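Local coordinates for protein alanine racemase (Actinobacillus succinogenes, PDB 3C3K) that is of unknown function but has the two-lobed fold of periplasmic binding proteins, each lobe built on a parallel sheet flanked by helices, at residues L74-L77 and P78-N82; D107-A110 and A111-V115; L147-L150 and K151-L155. One frame throughout, in Å; residues are numbered along the deposited sequence.

Contact 1 of 3, residues L74-L77 and P78-N82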
ATOM      1  N   LEU B  74       3.475  13.035  16.435  1.00 15.46           N
ATOM      2  CA  LEU B  74       2.846  13.740  17.563  1.00 16.48           C
ATOM      3  C   LEU B  74       3.377  15.124  17.719  1.00 16.11           C
ATOM      4  O   LEU B  74       2.628  16.021  18.023  1.00 15.83           O
ATOM      5  CB  LEU B  74       3.143  12.964  18.871  1.00 19.44           C
ATOM      6  CG  LEU B  74       2.469  13.405  20.156  1.00 21.00           C
ATOM      7  CD1 LEU B  74       1.008  13.121  20.017  1.00 21.30           C
ATOM      8  CD2 LEU B  74       3.087  12.618  21.285  1.00 25.71           C
ATOM      9  N   SER B  75       4.674  15.332  17.448  1.00 15.07           N
ATOM     10  CA  SER B  75       5.276  16.634  17.648  1.00 16.53           C
ATOM     11  C   SER B  75       4.859  17.747  16.633  1.00 18.37           C
ATOM     12  O   SER B  75       5.217  18.970  16.769  1.00 18.34           O
ATOM     13  CB  SER B  75       6.771  16.461  17.536  1.00 16.31           C
ATOM     14  OG  SER B  75       7.110  16.088  16.229  1.00 17.48           O
ATOM     15  N   GLU B  76       4.099  17.324  15.628  1.00 18.35           N
ATOM     16  CA  GLU B  76       3.552  18.245  14.645  1.00 17.69           C
ATOM     17  C   GLU B  76       2.320  18.935  15.215  1.00 18.13           C
ATOM     18  O   GLU B  76       1.954  19.977  14.726  1.00 17.73           O
ATOM     19  CB  GLU B  76       3.157  17.481  13.375  1.00 18.25           C
ATOM     20  CG  GLU B  76       3.015  18.398  12.135  1.00 19.15           C
ATOM     21  CD  GLU B  76       2.718  17.654  10.851  1.00 19.73           C
ATOM     22  OE1 GLU B  76       1.712  16.866  10.821  1.00 18.02           O
ATOM     23  OE2 GLU B  76       3.456  17.924   9.870  1.00 20.79           O
ATOM     24  N   LEU B  77       1.635  18.314  16.178  1.00 18.02           N
ATOM     25  CA  LEU B  77       0.395  18.867  16.692  1.00 19.18           C
ATOM     26  C   LEU B  77       0.552  20.317  17.161  1.00 19.31           C
ATOM     27  O   LEU B  77      -0.184  21.166  16.697  1.00 20.31           O
ATOM     28  CB  LEU B  77      -0.204  17.970  17.773  1.00 19.28           C
ATOM     29  CG  LEU B  77      -1.374  17.025  17.476  1.00 20.18           C
ATOM     30  CD1 LEU B  77      -1.413  16.550  16.122  1.00 19.06           C
ATOM     31  CD2 LEU B  77      -1.448  15.877  18.504  1.00 18.98           C
ATOM     32  N   PRO B  78       1.539  20.606  18.053  1.00 20.69           N
ATOM     33  CA  PRO B  78       1.689  22.008  18.516  1.00 20.35           C
ATOM     34  C   PRO B  78       2.036  22.991  17.390  1.00 20.95           C
ATOM     35  O   PRO B  78       1.637  24.145  17.457  1.00 19.92           O
ATOM     36  CB  PRO B  78       2.774  21.922  19.617  1.00 19.58           C
ATOM     37  CG  PRO B  78       3.522  20.709  19.300  1.00 20.18           C
ATOM     38  CD  PRO B  78       2.520  19.720  18.723  1.00 19.87           C
ATOM     39  N   GLU B  79       2.650  22.507  16.313  1.00 22.42           N
ATOM     40  CA  GLU B  79       3.007  23.342  15.175  1.00 24.39           C
ATOM     41  C   GLU B  79       1.783  23.709  14.301  1.00 23.80           C
ATOM     42  O   GLU B  79       1.845  24.614  13.480  1.00 23.41           O
ATOM     43  CB  GLU B  79       4.036  22.599  14.343  1.00 24.39           C
ATOM     44  CG  GLU B  79       5.343  22.317  15.089  1.00 28.03           C
ATOM     45  CD  GLU B  79       6.422  21.622  14.237  1.00 30.13           C
ATOM     46  OE1 GLU B  79       7.609  22.043  14.312  1.00 39.60           O
ATOM     47  OE2 GLU B  79       6.106  20.650  13.500  1.00 36.51           O
ATOM     48  N   LEU B  80       0.682  22.995  14.485  1.00 21.89           N
ATOM     49  CA  LEU B  80      -0.495  23.205  13.681  1.00 20.90           C
ATOM     50  C   LEU B  80      -1.709  23.709  14.441  1.00 21.30           C
ATOM     51  O   LEU B  80      -2.747  23.955  13.822  1.00 21.41           O
ATOM     52  CB  LEU B  80      -0.884  21.915  12.943  1.00 20.09           C
ATOM     53  CG  LEU B  80       0.092  21.253  11.979  1.00 18.36           C
ATOM     54  CD1 LEU B  80      -0.513  19.869  11.492  1.00 18.08           C
ATOM     55  CD2 LEU B  80       0.502  22.170  10.800  1.00 15.98           C
ATOM     56  N   GLN B  81      -1.568  23.866  15.756  1.00 23.54           N
ATOM     57  CA  GLN B  81      -2.688  24.146  16.643  1.00 26.01           C
ATOM     58  C   GLN B  81      -3.288  25.509  16.257  1.00 25.53           C
ATOM     59  O   GLN B  81      -4.510  25.698  16.285  1.00 25.18           O
ATOM     60  CB  GLN B  81      -2.287  23.997  18.121  1.00 25.02           C
ATOM     61  CG  GLN B  81      -1.833  25.239  18.879  1.00 29.76           C
ATOM     62  CD  GLN B  81      -0.787  24.918  19.979  1.00 31.72           C
ATOM     63  OE1 GLN B  81       0.275  25.576  20.063  1.00 36.60           O
ATOM     64  NE2 GLN B  81      -1.070  23.874  20.796  1.00 34.61           N
ATOM     65  N   ASN B  82      -2.436  26.405  15.777  1.00 24.68           N
ATOM     66  CA  ASN B  82      -2.928  27.702  15.407  1.00 25.33           C
ATOM     67  C   ASN B  82      -3.754  27.690  14.141  1.00 23.99           C
ATOM     68  O   ASN B  82      -4.623  28.530  13.969  1.00 24.25           O
ATOM     69  CB  ASN B  82      -1.791  28.681  15.289  1.00 26.57           C
ATOM     70  CG  ASN B  82      -1.349  29.183  16.638  1.00 31.20           C
ATOM     71  OD1 ASN B  82      -2.172  29.446  17.543  1.00 36.83           O
ATOM     72  ND2 ASN B  82      -0.052  29.279  16.814  1.00 35.12           N
TER
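Leu77 O takes the backbone N of Leu80 at 3.0 Å as the chain winds into helix 77-84, while Glu79 N makes a weak bond, bent to 124°, back to Glu76 O. Pro78 has no N-H to give; the turn before it is already helical in its angles, and the proline ring turns back along it, with Pro78 CD 3.4 Å from Ser75 O. The helix is the crossover of a beta-alpha-beta unit that runs from strand 68-70 to the neighbouring parallel strand 89-92. Leu77 packs against Trp89 and Gln91 of that second strand, and Leu80 against Leu50 and Ser53 of helix 50-56. With CG of Glu76 anti to the backbone N (chi1 -161°) and the chain extended beyond it, the acid runs past the methyl CD1 of Leu80, which lies 3.8 Å from Glu76 OE1. Ser53 OG bonds to OE2, fixing the far end of this buried acid, while the other oxygen lies close to Asp72. Glu79 crosses Glu76 at about a right angle and lays its own OE2 3.7 Å from Glu76 CA. The two carboxylates do not meet, the OE2 atoms of Glu76 and Glu79 standing 5.3 Å apart; together with Asp72, this negative neighbourhood might raise the pKa of Glu76, though the bond to Ser53 could offset this.

Contact 2 of 3, residues D107-A110 and A111-V115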
ATOM      1  N   ASP B 107      -1.381   0.676  22.683  1.00 15.68           N
ATOM      2  CA  ASP B 107      -0.297   0.977  23.622  1.00 16.85           C
ATOM      3  C   ASP B 107       1.018   0.353  23.100  1.00 16.09           C
ATOM      4  O   ASP B 107       1.275  -0.813  23.300  1.00 16.15           O
ATOM      5  CB  ASP B 107      -0.636   0.373  24.997  1.00 16.04           C
ATOM      6  CG  ASP B 107       0.398   0.685  26.053  1.00 17.44           C
ATOM      7  OD1 ASP B 107       1.558   1.046  25.778  1.00 20.92           O
ATOM      8  OD2 ASP B 107       0.058   0.538  27.216  1.00 18.62           O
ATOM      9  N   ASP B 108       1.864   1.160  22.482  1.00 16.76           N
ATOM     10  CA  ASP B 108       3.091   0.697  21.872  1.00 16.03           C
ATOM     11  C   ASP B 108       4.102   0.186  22.868  1.00 16.18           C
ATOM     12  O   ASP B 108       4.888  -0.734  22.567  1.00 15.03           O
ATOM     13  CB  ASP B 108       3.679   1.787  21.008  1.00 16.63           C
ATOM     14  CG  ASP B 108       2.920   1.924  19.682  1.00 16.15           C
ATOM     15  OD1 ASP B 108       2.915   0.921  18.983  1.00 15.62           O
ATOM     16  OD2 ASP B 108       2.280   2.947  19.389  1.00 15.75           O
ATOM     17  N   VAL B 109       4.145   0.804  24.034  1.00 16.44           N
ATOM     18  CA  VAL B 109       5.115   0.351  25.062  1.00 16.09           C
ATOM     19  C   VAL B 109       4.744  -0.997  25.570  1.00 15.69           C
ATOM     20  O   VAL B 109       5.602  -1.835  25.614  1.00 17.05           O
ATOM     21  CB  VAL B 109       5.235   1.325  26.236  1.00 16.76           C
ATOM     22  CG1 VAL B 109       6.259   0.784  27.312  1.00 16.94           C
ATOM     23  CG2 VAL B 109       5.759   2.570  25.712  1.00 14.06           C
ATOM     24  N   ALA B 110       3.459  -1.248  25.871  1.00 14.73           N
ATOM     25  CA  ALA B 110       3.081  -2.573  26.373  1.00 14.48           C
ATOM     26  C   ALA B 110       3.297  -3.664  25.312  1.00 14.75           C
ATOM     27  O   ALA B 110       3.789  -4.747  25.650  1.00 16.25           O
ATOM     28  CB  ALA B 110       1.608  -2.633  26.884  1.00 12.99           C
ATOM     29  N   ALA B 111       2.910  -3.406  24.059  1.00 13.42           N
ATOM     30  CA  ALA B 111       3.136  -4.378  22.979  1.00 12.89           C
ATOM     31  C   ALA B 111       4.610  -4.692  22.787  1.00 14.41           C
ATOM     32  O   ALA B 111       4.918  -5.846  22.614  1.00 14.44           O
ATOM     33  CB  ALA B 111       2.548  -3.892  21.676  1.00 12.80           C
ATOM     34  N   SER B 112       5.508  -3.683  22.731  1.00 12.57           N
ATOM     35  CA  SER B 112       6.892  -4.012  22.494  1.00 14.68           C
ATOM     36  C   SER B 112       7.588  -4.705  23.639  1.00 15.07           C
ATOM     37  O   SER B 112       8.407  -5.559  23.392  1.00 15.89           O
ATOM     38  CB  SER B 112       7.709  -2.838  21.960  1.00 14.41           C
ATOM     39  OG  SER B 112       7.246  -1.720  22.613  1.00 23.45           O
ATOM     40  N   GLU B 113       7.231  -4.394  24.892  1.00 16.40           N
ATOM     41  CA  GLU B 113       7.826  -5.119  26.010  1.00 17.35           C
ATOM     42  C   GLU B 113       7.362  -6.556  25.993  1.00 17.02           C
ATOM     43  O   GLU B 113       8.124  -7.418  26.333  1.00 17.90           O
ATOM     44  CB  GLU B 113       7.504  -4.461  27.387  1.00 17.30           C
ATOM     45  CG  GLU B 113       7.992  -3.049  27.508  1.00 19.01           C
ATOM     46  CD  GLU B 113       7.671  -2.439  28.862  1.00 21.61           C
ATOM     47  OE1 GLU B 113       6.561  -2.656  29.384  1.00 28.26           O
ATOM     48  OE2 GLU B 113       8.521  -1.705  29.371  1.00 27.29           O
ATOM     49  N   TYR B 114       6.090  -6.784  25.670  1.00 17.20           N
ATOM     50  CA  TYR B 114       5.494  -8.123  25.519  1.00 16.84           C
ATOM     51  C   TYR B 114       6.194  -8.935  24.455  1.00 16.05           C
ATOM     52  O   TYR B 114       6.397 -10.091  24.638  1.00 17.01           O
ATOM     53  CB  TYR B 114       4.025  -8.045  25.081  1.00 17.97           C
ATOM     54  CG  TYR B 114       3.306  -9.375  25.208  1.00 19.02           C
ATOM     55  CD1 TYR B 114       3.256 -10.274  24.154  1.00 19.68           C
ATOM     56  CD2 TYR B 114       2.673  -9.723  26.406  1.00 23.52           C
ATOM     57  CE1 TYR B 114       2.573 -11.512  24.278  1.00 20.76           C
ATOM     58  CE2 TYR B 114       1.988 -10.951  26.558  1.00 23.34           C
ATOM     59  CZ  TYR B 114       1.969 -11.847  25.496  1.00 22.86           C
ATOM     60  OH  TYR B 114       1.278 -13.024  25.665  1.00 21.20           O
ATOM     61  N   VAL B 115       6.498  -8.322  23.324  1.00 14.53           N
ATOM     62  CA  VAL B 115       7.368  -8.929  22.266  1.00 13.13           C
ATOM     63  C   VAL B 115       8.686  -9.430  22.812  1.00 13.69           C
ATOM     64  O   VAL B 115       9.020 -10.596  22.657  1.00 13.49           O
ATOM     65  CB  VAL B 115       7.560  -7.991  21.090  1.00 13.46           C
ATOM     66  CG1 VAL B 115       8.680  -8.548  20.149  1.00  8.93           C
ATOM     67  CG2 VAL B 115       6.168  -7.799  20.346  1.00 10.82           C
TER
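Asp108 O is gripped twice by Ser112, by its backbone N at 3.0 Å and by its hydroxyl OG at 2.6 Å. The serine thus spends its proton on the carbonyl one turn back, its OG folded toward the backbone by a chi1 of 38°. One residue further along, Val109 and Glu113 lie side by side and point the same way: CG1 of the valine is 3.8 Å from Glu113 CD, and Glu113 CG rests 3.3 Å from Val109 O. At the head of this turn Asp107 is the N-cap of helix 108-121, and its OD1 receives Ala110 N at 3.0 Å from well above the carboxylate plane. The helix is the first of the second lobe after strand 102-105 of the first, so the capped turn stands just where the chain passes between the lobes of this periplasmic binding protein-like fold. In the second shell, Arg142 of helix 137-152 positions Asp108 through a salt bridge to its OD1. Ala111 beds against Phe219, Val235 and Trp269, and Trp269 also meets the Tyr114 ring edge-to-face. A bound glycerol, probably from the crystallisation medium, lies nearby, about 5 Å from the side chain of Asp108.

Contact 3 of 3, residues L147-L150 and K151-L155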
ATOM      1  N   LEU B 147      14.546  -1.466  24.646  1.00 18.01           N
ATOM      2  CA  LEU B 147      15.826  -1.300  25.373  1.00 18.36           C
ATOM      3  C   LEU B 147      15.642  -1.542  26.884  1.00 19.69           C
ATOM      4  O   LEU B 147      16.434  -2.247  27.525  1.00 19.73           O
ATOM      5  CB  LEU B 147      16.285   0.117  25.212  1.00 18.70           C
ATOM      6  CG  LEU B 147      16.935   0.462  23.883  1.00 18.85           C
ATOM      7  CD1 LEU B 147      17.223   1.976  23.885  1.00 20.43           C
ATOM      8  CD2 LEU B 147      18.173  -0.345  23.808  1.00 14.64           C
ATOM      9  N   ASN B 148      14.566  -0.991  27.437  1.00 19.93           N
ATOM     10  CA  ASN B 148      14.247  -1.191  28.859  1.00 20.42           C
ATOM     11  C   ASN B 148      13.957  -2.625  29.205  1.00 20.41           C
ATOM     12  O   ASN B 148      14.302  -3.088  30.311  1.00 20.86           O
ATOM     13  CB  ASN B 148      13.062  -0.326  29.327  1.00 20.77           C
ATOM     14  CG  ASN B 148      13.324   1.149  29.158  1.00 24.54           C
ATOM     15  OD1 ASN B 148      14.472   1.584  29.119  1.00 26.26           O
ATOM     16  ND2 ASN B 148      12.254   1.930  29.035  1.00 26.61           N
ATOM     17  N   ARG B 149      13.302  -3.348  28.316  1.00 18.19           N
ATOM     18  CA  ARG B 149      12.928  -4.722  28.659  1.00 17.03           C
ATOM     19  C   ARG B 149      14.118  -5.654  28.554  1.00 16.93           C
ATOM     20  O   ARG B 149      14.249  -6.630  29.287  1.00 17.15           O
ATOM     21  CB  ARG B 149      11.762  -5.153  27.768  1.00 17.86           C
ATOM     22  CG  ARG B 149      10.874  -6.172  28.372  1.00 17.74           C
ATOM     23  CD  ARG B 149      10.119  -5.601  29.574  1.00 19.52           C
ATOM     24  NE  ARG B 149       9.353  -6.645  30.231  1.00 19.35           N
ATOM     25  CZ  ARG B 149       8.864  -6.510  31.446  1.00 22.67           C
ATOM     26  NH1 ARG B 149       9.059  -5.372  32.080  1.00 22.15           N
ATOM     27  NH2 ARG B 149       8.205  -7.505  32.023  1.00 22.61           N
ATOM     28  N   LEU B 150      15.058  -5.346  27.678  1.00 17.75           N
ATOM     29  CA  LEU B 150      16.312  -6.125  27.652  1.00 17.34           C
ATOM     30  C   LEU B 150      17.058  -5.992  28.960  1.00 16.97           C
ATOM     31  O   LEU B 150      17.599  -6.972  29.439  1.00 15.49           O
ATOM     32  CB  LEU B 150      17.255  -5.755  26.490  1.00 16.85           C
ATOM     33  CG  LEU B 150      16.755  -5.966  25.042  1.00 20.47           C
ATOM     34  CD1 LEU B 150      17.854  -5.571  24.020  1.00 17.38           C
ATOM     35  CD2 LEU B 150      16.296  -7.397  24.821  1.00 21.82           C
ATOM     36  N   LYS B 151      17.144  -4.761  29.477  1.00 16.96           N
ATOM     37  CA  LYS B 151      17.875  -4.451  30.717  1.00 16.82           C
ATOM     38  C   LYS B 151      17.095  -5.086  31.853  1.00 15.99           C
ATOM     39  O   LYS B 151      17.665  -5.548  32.836  1.00 16.98           O
ATOM     40  CB  LYS B 151      17.914  -2.942  31.002  1.00 16.76           C
ATOM     41  CG  LYS B 151      18.690  -1.978  30.055  1.00 25.12           C
ATOM     42  CD  LYS B 151      20.013  -2.570  29.633  1.00 33.31           C
ATOM     43  CE  LYS B 151      19.950  -3.129  28.173  1.00 37.34           C
ATOM     44  NZ  LYS B 151      21.161  -3.922  27.679  1.00 36.12           N
ATOM     45  N   PHE B 152      15.774  -5.059  31.748  1.00 15.21           N
ATOM     46  CA  PHE B 152      14.966  -5.730  32.745  1.00 15.29           C
ATOM     47  C   PHE B 152      15.281  -7.220  32.861  1.00 15.60           C
ATOM     48  O   PHE B 152      15.178  -7.819  33.924  1.00 13.75           O
ATOM     49  CB  PHE B 152      13.500  -5.563  32.403  1.00 15.50           C
ATOM     50  CG  PHE B 152      12.596  -6.358  33.250  1.00 13.75           C
ATOM     51  CD1 PHE B 152      12.236  -5.903  34.529  1.00 15.50           C
ATOM     52  CD2 PHE B 152      12.012  -7.472  32.756  1.00 15.17           C
ATOM     53  CE1 PHE B 152      11.333  -6.628  35.308  1.00 17.04           C
ATOM     54  CE2 PHE B 152      11.118  -8.202  33.522  1.00 11.97           C
ATOM     55  CZ  PHE B 152      10.784  -7.791  34.793  1.00 17.85           C
ATOM     56  N   HIS B 153      15.613  -7.830  31.740  1.00 16.85           N
ATOM     57  CA  HIS B 153      15.972  -9.264  31.735  1.00 17.25           C
ATOM     58  C   HIS B 153      17.472  -9.474  31.895  1.00 17.10           C
ATOM     59  O   HIS B 153      17.974 -10.564  31.752  1.00 17.20           O
ATOM     60  CB  HIS B 153      15.467  -9.926  30.442  1.00 15.94           C
ATOM     61  CG  HIS B 153      13.980 -10.120  30.419  1.00 15.37           C
ATOM     62  ND1 HIS B 153      13.319 -10.914  31.333  1.00 14.06           N
ATOM     63  CD2 HIS B 153      13.026  -9.591  29.610  1.00 14.09           C
ATOM     64  CE1 HIS B 153      12.023 -10.896  31.059  1.00 16.36           C
ATOM     65  NE2 HIS B 153      11.815 -10.089  30.031  1.00 15.44           N
ATOM     66  N   GLY B 154      18.191  -8.397  32.152  1.00 17.52           N
ATOM     67  CA  GLY B 154      19.627  -8.500  32.355  1.00 16.27           C
ATOM     68  C   GLY B 154      20.396  -9.017  31.154  1.00 16.53           C
ATOM     69  O   GLY B 154      21.384  -9.657  31.333  1.00 15.71           O
ATOM     70  N   LEU B 155      19.894  -8.784  29.937  1.00 17.71           N
ATOM     71  CA  LEU B 155      20.555  -9.217  28.726  1.00 19.10           C
ATOM     72  C   LEU B 155      21.706  -8.256  28.413  1.00 20.00           C
ATOM     73  O   LEU B 155      21.573  -7.062  28.519  1.00 20.54           O
ATOM     74  CB  LEU B 155      19.554  -9.347  27.561  1.00 19.12           C
ATOM     75  CG  LEU B 155      18.313 -10.248  27.865  1.00 21.06           C
ATOM     76  CD1 LEU B 155      17.269 -10.316  26.798  1.00 20.59           C
ATOM     77  CD2 LEU B 155      18.719 -11.689  28.172  1.00 20.29           C
TER
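A Schellman motif ends helix 137-152, the helix of the beta-alpha-beta unit between strands 127-131 and 159-162, and Leu150 and Leu155 close it. Leu155 N reaches back five residues to Leu150 O at 3.0 Å, while Gly154 N bonds to Lys151 O. Gly154 supplies the positive phi (62°) that turns the chain out of the helix. The hydrophobic clasp usual in this motif is present too: the leucines cross at about a right angle, with Leu150 CD2 3.7 Å from Leu155 CD1, and both lean on helix 108-121 through Val116 and Val120. The same turn also carries a cation-pi stack. Arg149 bends at chi2 (67°), which brings the guanidinium over one face of the Phe152 ring, the two side chains pointing the same way. The planes are only 12° apart, and CZ of the arginine stands 3.9 Å from the centroid of the Phe152 ring. The overlap is offset, since NH1 rides over the ring centre while Arg149 NH2 comes within 3.3 Å of Phe152 CE2 near the rim. Asp117 of helix 108-121 holds the arginine through a salt bridge from its OD1 to Arg149 NE, and the same OD1 also bonds His153 NE2, tying the last turn to the neighbouring helix. That imidazole follows the helix end: His153 N binds Arg149 O at 3.1 Å, and its ring carbon CD2 sits 3.2 Å from the same Arg149 O.

Contacts 1 and 2 are partly buried, one in each lobe, with centres about 26 Å apart and no touch between them, whereas contact 3 lies at the surface, where its helix ends. Contacts 2 and 3 belong to adjacent helices of the second lobe and meet directly, Glu113 CB lying 3.6 Å from Arg149 CD. Their chemistry differs with position: contact 1, at the entry to helix 77-84, combines a proline with a buried acid; contact 2, at the start of helix 108-121, has an aspartate cap and a carbonyl that accepts two hydrogen bonds; contact 3 uses glycine, a leucine clasp and a flat cationic stack.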